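Local coordinates for protein lyase/mutase (Burkholderia cenocepacia, PDB 4LSB) that belongs to the phosphoenolpyruvate phosphomutase family of TIM-barrel lyases and mutases and carries a bound magnesium ion, at residues B[158-170]-B[185-198]. Sequence-based numbering, arbitrary orientation.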
ATOM      1  N   PRO B 158      19.403  18.000 -15.913  1.00 21.90           N
ATOM      2  CA  PRO B 158      18.797  19.046 -15.124  1.00 21.67           C
ATOM      3  C   PRO B 158      17.997  18.465 -13.943  1.00 21.43           C
ATOM      4  O   PRO B 158      17.041  17.706 -14.128  1.00 25.55           O
ATOM      5  CB  PRO B 158      17.860  19.762 -16.106  1.00 23.07           C
ATOM      6  CG  PRO B 158      17.774  18.911 -17.318  1.00 23.89           C
ATOM      7  CD  PRO B 158      18.908  17.927 -17.295  1.00 23.20           C
ATOM      8  N   PHE B 159      18.392  18.807 -12.743  1.00 18.74           N
ATOM      9  CA  PHE B 159      17.699  18.325 -11.539  1.00 17.70           C
ATOM     10  C   PHE B 159      16.797  19.454 -11.075  1.00 16.41           C
ATOM     11  O   PHE B 159      17.264  20.601 -10.914  1.00 15.89           O
ATOM     12  CB  PHE B 159      18.695  17.923 -10.460  1.00 17.18           C
ATOM     13  CG  PHE B 159      18.060  17.376  -9.187  1.00 15.90           C
ATOM     14  CD1 PHE B 159      17.565  18.226  -8.211  1.00 16.47           C
ATOM     15  CD2 PHE B 159      18.002  16.012  -8.971  1.00 15.52           C
ATOM     16  CE1 PHE B 159      17.011  17.718  -7.069  1.00 16.06           C
ATOM     17  CE2 PHE B 159      17.436  15.506  -7.845  1.00 16.31           C
ATOM     18  CZ  PHE B 159      16.933  16.366  -6.881  1.00 16.27           C
ATOM     19  N   THR B 160      15.507  19.166 -10.951  1.00 15.22           N
ATOM     20  CA  THR B 160      14.525  20.188 -10.595  1.00 15.31           C
ATOM     21  C   THR B 160      14.360  20.243  -9.094  1.00 14.19           C
ATOM     22  O   THR B 160      13.746  19.342  -8.492  1.00 13.73           O
ATOM     23  CB  THR B 160      13.165  19.943 -11.244  1.00 15.42           C
ATOM     24  OG1 THR B 160      13.329  20.006 -12.656  1.00 15.29           O
ATOM     25  CG2 THR B 160      12.161  20.993 -10.785  1.00 15.35           C
ATOM     26  N   LEU B 161      15.005  21.265  -8.493  1.00 15.42           N
ATOM     27  CA  LEU B 161      14.992  21.480  -7.059  1.00 15.67           C
ATOM     28  C   LEU B 161      13.792  22.307  -6.600  1.00 15.62           C
ATOM     29  O   LEU B 161      13.617  23.441  -7.008  1.00 15.44           O
ATOM     30  CB  LEU B 161      16.272  22.110  -6.508  1.00 16.51           C
ATOM     31  CG  LEU B 161      16.274  22.335  -4.981  1.00 17.22           C
ATOM     32  CD1 LEU B 161      16.450  21.065  -4.177  1.00 16.91           C
ATOM     33  CD2 LEU B 161      17.358  23.324  -4.552  1.00 19.41           C
ATOM     34  N   THR B 162      12.989  21.696  -5.731  1.00 15.19           N
ATOM     35  CA  THR B 162      11.881  22.400  -5.078  1.00 15.62           C
ATOM     36  C   THR B 162      12.341  22.829  -3.680  1.00 16.67           C
ATOM     37  O   THR B 162      12.749  21.999  -2.878  1.00 15.81           O
ATOM     38  CB  THR B 162      10.623  21.522  -4.994  1.00 15.83           C
ATOM     39  OG1 THR B 162      10.201  21.120  -6.288  1.00 14.98           O
ATOM     40  CG2 THR B 162       9.483  22.287  -4.347  1.00 16.10           C
ATOM     41  N   ALA B 163      12.275  24.135  -3.397  1.00 17.54           N
ATOM     42  CA  ALA B 163      12.566  24.654  -2.098  1.00 17.74           C
ATOM     43  C   ALA B 163      11.233  24.890  -1.380  1.00 19.01           C
ATOM     44  O   ALA B 163      10.326  25.534  -1.941  1.00 19.30           O
ATOM     45  CB  ALA B 163      13.341  25.965  -2.214  1.00 18.47           C
ATOM     46  N   ARG B 164      11.098  24.266  -0.212  1.00 19.24           N
ATOM     47  CA  ARG B 164       9.904  24.380   0.641  1.00 19.15           C
ATOM     48  C   ARG B 164      10.075  25.320   1.833  1.00 21.10           C
ATOM     49  O   ARG B 164      11.080  25.304   2.564  1.00 20.88           O
ATOM     50  CB  ARG B 164       9.487  22.996   1.156  1.00 19.65           C
ATOM     51  CG  ARG B 164       8.679  22.184   0.150  1.00 19.11           C
ATOM     52  CD  ARG B 164       8.362  20.760   0.562  1.00 19.96           C
ATOM     53  NE  ARG B 164       7.598  20.705   1.801  1.00 20.57           N
ATOM     54  CZ  ARG B 164       6.926  19.651   2.214  1.00 21.23           C
ATOM     55  NH1 ARG B 164       6.857  18.543   1.498  1.00 21.88           N
ATOM     56  NH2 ARG B 164       6.301  19.711   3.361  1.00 21.75           N
ATOM     57  N   CYS B 165       9.064  26.137   2.039  1.00 20.53           N
ATOM     58  CA  CYS B 165       8.945  26.949   3.251  1.00 22.17           C
ATOM     59  C   CYS B 165       7.759  26.429   4.064  1.00 23.00           C
ATOM     60  O   CYS B 165       6.602  26.400   3.585  1.00 20.92           O
ATOM     61  CB  CYS B 165       8.791  28.430   2.945  1.00 22.88           C
ATOM     62  SG  CYS B 165       8.452  29.360   4.458  1.00 25.17           S
ATOM     63  N   GLU B 166       8.051  26.005   5.289  1.00 22.79           N
ATOM     64  CA  GLU B 166       7.096  25.242   6.058  1.00 23.97           C
ATOM     65  C   GLU B 166       6.310  26.075   7.075  1.00 23.83           C
ATOM     66  O   GLU B 166       5.601  25.521   7.898  1.00 23.89           O
ATOM     67  CB  GLU B 166       7.806  24.089   6.759  1.00 24.34           C
ATOM     68  CG  GLU B 166       8.545  23.186   5.818  1.00 25.02           C
ATOM     69  CD  GLU B 166       7.624  22.430   4.876  1.00 25.92           C
ATOM     70  OE1 GLU B 166       6.875  21.557   5.366  1.00 29.02           O
ATOM     71  OE2 GLU B 166       7.648  22.686   3.650  1.00 25.08           O
ATOM     72  N   ASN B 167       6.461  27.386   6.989  1.00 24.04           N
ATOM     73  CA  ASN B 167       5.849  28.333   7.917  1.00 26.80           C
ATOM     74  C   ASN B 167       4.427  28.017   8.306  1.00 27.48           C
ATOM     75  O   ASN B 167       4.103  27.970   9.510  1.00 28.06           O
ATOM     76  CB  ASN B 167       5.881  29.725   7.337  1.00 26.18           C
ATOM     77  CG  ASN B 167       7.141  30.484   7.685  1.00 25.31           C
ATOM     78  OD1 ASN B 167       7.935  30.055   8.516  1.00 25.46           O
ATOM     79  ND2 ASN B 167       7.326  31.614   7.049  1.00 24.08           N
ATOM     80  N   TYR B 168       3.584  27.788   7.298  1.00 27.12           N
ATOM     81  CA  TYR B 168       2.154  27.612   7.531  1.00 28.12           C
ATOM     82  C   TYR B 168       1.822  26.293   8.191  1.00 28.64           C
ATOM     83  O   TYR B 168       0.701  26.136   8.678  1.00 32.10           O
ATOM     84  CB  TYR B 168       1.348  27.747   6.219  1.00 27.48           C
ATOM     85  CG  TYR B 168       1.046  29.178   5.811  1.00 27.03           C
ATOM     86  CD1 TYR B 168       2.068  30.085   5.495  1.00 26.30           C
ATOM     87  CD2 TYR B 168      -0.271  29.625   5.723  1.00 27.66           C
ATOM     88  CE1 TYR B 168       1.786  31.382   5.114  1.00 26.59           C
ATOM     89  CE2 TYR B 168      -0.569  30.920   5.341  1.00 27.63           C
ATOM     90  CZ  TYR B 168       0.437  31.795   5.039  1.00 27.49           C
ATOM     91  OH  TYR B 168       0.112  33.055   4.673  1.00 28.25           O
ATOM     92  N   LEU B 169       2.748  25.333   8.179  1.00 27.59           N
ATOM     93  CA  LEU B 169       2.529  24.082   8.905  1.00 27.96           C
ATOM     94  C   LEU B 169       2.986  24.150  10.384  1.00 30.48           C
ATOM     95  O   LEU B 169       2.736  23.201  11.141  1.00 31.79           O
ATOM     96  CB  LEU B 169       3.185  22.893   8.215  1.00 25.57           C
ATOM     97  CG  LEU B 169       2.890  22.669   6.718  1.00 25.49           C
ATOM     98  CD1 LEU B 169       3.624  21.414   6.265  1.00 25.02           C
ATOM     99  CD2 LEU B 169       1.406  22.537   6.402  1.00 27.22           C
ATOM    100  N   HIS B 170       3.617  25.237  10.804  1.00 29.81           N
ATOM    101  CA  HIS B 170       4.129  25.345  12.172  1.00 33.49           C
ATOM    102  C   HIS B 170       3.658  26.639  12.875  1.00 33.96           C
ATOM    103  O   HIS B 170       4.426  27.344  13.535  1.00 37.58           O
ATOM    104  CB  HIS B 170       5.667  25.229  12.166  1.00 35.06           C
ATOM    105  CG  HIS B 170       6.165  23.895  11.709  1.00 37.36           C
ATOM    106  ND1 HIS B 170       6.332  23.581  10.377  1.00 38.24           N
ATOM    107  CD2 HIS B 170       6.481  22.773  12.402  1.00 39.77           C
ATOM    108  CE1 HIS B 170       6.741  22.328  10.268  1.00 40.71           C
ATOM    109  NE2 HIS B 170       6.839  21.816  11.483  1.00 42.86           N
ATOM    110  N   TYR B 185      15.019  31.718  -1.647  1.00 20.70           N
ATOM    111  CA  TYR B 185      15.328  30.391  -2.155  1.00 20.42           C
ATOM    112  C   TYR B 185      15.428  30.396  -3.699  1.00 19.99           C
ATOM    113  O   TYR B 185      16.325  29.780  -4.250  1.00 19.78           O
ATOM    114  CB  TYR B 185      14.286  29.370  -1.662  1.00 20.82           C
ATOM    115  CG  TYR B 185      14.064  29.282  -0.149  1.00 21.55           C
ATOM    116  CD1 TYR B 185      15.000  29.813   0.768  1.00 22.80           C
ATOM    117  CD2 TYR B 185      12.936  28.657   0.380  1.00 21.56           C
ATOM    118  CE1 TYR B 185      14.803  29.730   2.155  1.00 23.34           C
ATOM    119  CE2 TYR B 185      12.749  28.551   1.745  1.00 22.21           C
ATOM    120  CZ  TYR B 185      13.698  29.091   2.642  1.00 23.11           C
ATOM    121  OH  TYR B 185      13.494  29.039   4.003  1.00 24.83           O
ATOM    122  N   ARG B 186      14.529  31.106  -4.371  1.00 19.83           N
ATOM    123  CA  ARG B 186      14.572  31.276  -5.820  1.00 20.83           C
ATOM    124  C   ARG B 186      15.899  31.967  -6.181  1.00 22.30           C
ATOM    125  O   ARG B 186      16.599  31.559  -7.106  1.00 20.16           O
ATOM    126  CB  ARG B 186      13.386  32.124  -6.296  1.00 22.02           C
ATOM    127  CG  ARG B 186      13.316  32.325  -7.790  1.00 23.29           C
ATOM    128  CD  ARG B 186      12.591  33.600  -8.119  1.00 24.32           C
ATOM    129  NE  ARG B 186      13.388  34.798  -7.822  1.00 24.09           N
ATOM    130  CZ  ARG B 186      12.869  35.985  -7.523  1.00 26.32           C
ATOM    131  NH1 ARG B 186      11.564  36.142  -7.453  1.00 28.63           N
ATOM    132  NH2 ARG B 186      13.661  37.034  -7.299  1.00 25.81           N
ATOM    133  N   ASP B 187      16.254  33.014  -5.430  1.00 22.77           N
ATOM    134  CA  ASP B 187      17.474  33.738  -5.763  1.00 25.47           C
ATOM    135  C   ASP B 187      18.719  32.903  -5.505  1.00 25.19           C
ATOM    136  O   ASP B 187      19.715  33.060  -6.188  1.00 27.35           O
ATOM    137  CB  ASP B 187      17.555  35.057  -5.011  1.00 24.87           C
ATOM    138  CG  ASP B 187      16.558  36.051  -5.512  1.00 26.15           C
ATOM    139  OD1 ASP B 187      15.944  35.815  -6.575  1.00 25.69           O
ATOM    140  OD2 ASP B 187      16.360  37.064  -4.798  1.00 28.09           O
ATOM    141  N   ALA B 188      18.632  31.985  -4.554  1.00 23.67           N
ATOM    142  CA  ALA B 188      19.698  31.028  -4.368  1.00 24.59           C
ATOM    143  C   ALA B 188      19.816  29.936  -5.452  1.00 23.26           C
ATOM    144  O   ALA B 188      20.805  29.222  -5.450  1.00 23.47           O
ATOM    145  CB  ALA B 188      19.612  30.421  -2.990  1.00 25.51           C
ATOM    146  N   GLY B 189      18.810  29.791  -6.328  1.00 21.79           N
ATOM    147  CA  GLY B 189      18.852  28.887  -7.500  1.00 20.19           C
ATOM    148  C   GLY B 189      17.762  27.800  -7.513  1.00 19.24           C
ATOM    149  O   GLY B 189      17.750  26.905  -8.354  1.00 18.31           O
ATOM    150  N   ALA B 190      16.881  27.806  -6.516  1.00 18.13           N
ATOM    151  CA  ALA B 190      15.762  26.819  -6.512  1.00 17.26           C
ATOM    152  C   ALA B 190      14.913  26.914  -7.793  1.00 16.80           C
ATOM    153  O   ALA B 190      14.659  27.992  -8.314  1.00 17.65           O
ATOM    154  CB  ALA B 190      14.917  26.976  -5.258  1.00 16.97           C
ATOM    155  N   ASP B 191      14.486  25.779  -8.336  1.00 15.95           N
ATOM    156  CA  ASP B 191      13.754  25.801  -9.607  1.00 16.57           C
ATOM    157  C   ASP B 191      12.268  25.933  -9.419  1.00 16.05           C
ATOM    158  O   ASP B 191      11.576  26.467 -10.268  1.00 16.50           O
ATOM    159  CB  ASP B 191      14.035  24.499 -10.345  1.00 16.75           C
ATOM    160  CG  ASP B 191      15.510  24.293 -10.579  1.00 18.67           C
ATOM    161  OD1 ASP B 191      16.069  25.029 -11.419  1.00 19.64           O
ATOM    162  OD2 ASP B 191      16.117  23.415  -9.935  1.00 16.24           O
ATOM    163  N   VAL B 192      11.765  25.424  -8.297  1.00 16.13           N
ATOM    164  CA  VAL B 192      10.331  25.395  -8.022  1.00 15.37           C
ATOM    165  C   VAL B 192      10.171  25.772  -6.577  1.00 15.07           C
ATOM    166  O   VAL B 192      11.028  25.433  -5.755  1.00 16.05           O
ATOM    167  CB  VAL B 192       9.709  24.014  -8.258  1.00 15.09           C
ATOM    168  CG1 VAL B 192       8.210  24.055  -7.977  1.00 15.49           C
ATOM    169  CG2 VAL B 192       9.993  23.514  -9.658  1.00 15.63           C
ATOM    170  N   LEU B 193       9.169  26.588  -6.280  1.00 14.89           N
ATOM    171  CA  LEU B 193       8.981  27.088  -4.916  1.00 15.41           C
ATOM    172  C   LEU B 193       7.645  26.561  -4.356  1.00 14.91           C
ATOM    173  O   LEU B 193       6.666  26.475  -5.046  1.00 13.98           O
ATOM    174  CB  LEU B 193       8.982  28.628  -4.855  1.00 15.37           C
ATOM    175  CG  LEU B 193      10.299  29.343  -5.146  1.00 15.59           C
ATOM    176  CD1 LEU B 193      11.447  28.830  -4.277  1.00 15.81           C
ATOM    177  CD2 LEU B 193      10.602  29.217  -6.629  1.00 15.36           C
ATOM    178  N   TYR B 194       7.620  26.231  -3.079  1.00 15.16           N
ATOM    179  CA  TYR B 194       6.440  25.549  -2.516  1.00 16.21           C
ATOM    180  C   TYR B 194       6.267  25.913  -1.027  1.00 17.74           C
ATOM    181  O   TYR B 194       7.178  25.678  -0.234  1.00 17.50           O
ATOM    182  CB  TYR B 194       6.613  24.054  -2.716  1.00 16.06           C
ATOM    183  CG  TYR B 194       5.642  23.030  -2.061  1.00 16.29           C
ATOM    184  CD1 TYR B 194       4.353  23.339  -1.649  1.00 17.18           C
ATOM    185  CD2 TYR B 194       6.039  21.712  -1.952  1.00 17.19           C
ATOM    186  CE1 TYR B 194       3.522  22.368  -1.092  1.00 17.09           C
ATOM    187  CE2 TYR B 194       5.226  20.757  -1.403  1.00 17.43           C
ATOM    188  CZ  TYR B 194       3.966  21.095  -0.974  1.00 18.06           C
ATOM    189  OH  TYR B 194       3.203  20.070  -0.448  1.00 16.48           O
ATOM    190  N   ALA B 195       5.098  26.478  -0.692  1.00 17.39           N
ATOM    191  CA  ALA B 195       4.708  26.748   0.718  1.00 20.38           C
ATOM    192  C   ALA B 195       3.465  25.937   1.124  1.00 19.76           C
ATOM    193  O   ALA B 195       2.361  26.380   0.906  1.00 22.06           O
ATOM    194  CB  ALA B 195       4.432  28.222   0.892  1.00 20.27           C
ATOM    195  N   PRO B 196       3.645  24.748   1.699  1.00 20.51           N
ATOM    196  CA  PRO B 196       2.477  23.955   2.019  1.00 19.67           C
ATOM    197  C   PRO B 196       1.651  24.629   3.115  1.00 21.66           C
ATOM    198  O   PRO B 196       2.201  25.306   3.987  1.00 21.16           O
ATOM    199  CB  PRO B 196       3.056  22.616   2.460  1.00 20.12           C
ATOM    200  CG  PRO B 196       4.464  22.903   2.817  1.00 19.61           C
ATOM    201  CD  PRO B 196       4.898  24.047   2.025  1.00 19.88           C
ATOM    202  N   GLY B 197       0.333  24.500   3.027  1.00 24.24           N
ATOM    203  CA  GLY B 197      -0.528  25.236   3.982  1.00 24.91           C
ATOM    204  C   GLY B 197      -1.164  26.520   3.513  1.00 27.24           C
ATOM    205  O   GLY B 197      -2.185  26.914   4.060  1.00 30.78           O
ATOM    206  N   ILE B 198      -0.588  27.202   2.526  1.00 28.31           N
ATOM    207  CA  ILE B 198      -1.277  28.307   1.862  1.00 28.41           C
ATOM    208  C   ILE B 198      -2.364  27.777   0.894  1.00 29.22           C
ATOM    209  O   ILE B 198      -2.077  27.117  -0.116  1.00 30.23           O
ATOM    210  CB  ILE B 198      -0.321  29.234   1.109  1.00 27.49           C
ATOM    211  CG1 ILE B 198       0.829  29.656   2.006  1.00 27.51           C
ATOM    212  CG2 ILE B 198      -1.066  30.469   0.621  1.00 26.09           C
ATOM    213  CD1 ILE B 198       1.614  30.819   1.453  1.00 28.20           C
TER
HETATM  214  O   HOH W   1       4.172  27.109   4.512  1.00 22.98           O
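Val-192 N bonds to Leu-161 O, Ala-163 N to Val-192 O, Tyr-194 N to Ala-163 O and Cys-165 N to Tyr-194 O, an alternating backbone ladder that zips parallel strands 160-164 and 192-194. At the entry to the ladder the Asp-191 carboxylate stands in for a main-chain acceptor: OD2 takes Leu-161 N at 2.8 Å through its anti lone pair, in a fairly straight bond (164°), while Leu-161 O receives both Asp-191 N and Val-192 N. Arg-153 forms a salt bridge with the same OD2, holding the carboxylate from outside.

On the sheet face with Thr-162 and Val-192, Arg-164 lies alongside Tyr-194 and points the same way, CG 3.4 Å from ring atom CD2, with guanidinium and ring planes 50° apart. A bend at chi3 (59°) turns the guanidinium to Glu-166, which it grips side-on, NE to OE2 (2.7 Å) and NH2 to OE1. Pro-196 packs across this ion pair, its CG 3.3 Å from Glu-166 OE2.

On the helix-covered face, Ala-163 CB rests against both Tyr-185 CB and Ala-190 CB, each 3.6 Å away; the Tyr-185 hydroxyl is hydrogen-bonded to Asp-126 and Arg-181. Beyond the strands, Ile-198 CG1 sits over the centre of the Tyr-168 ring, 3.5 Å from its centroid, a CH-pi contact. A water donates to Cys-165 O and Pro-196 O and accepts from Tyr-168 N, joining the loops that follow the two strands.

With helix 175-187 linking the strands, this is a beta-alpha-beta crossover of the TIM barrel, with the Arg-164 side chain about 6 Å from the bound magnesium ion.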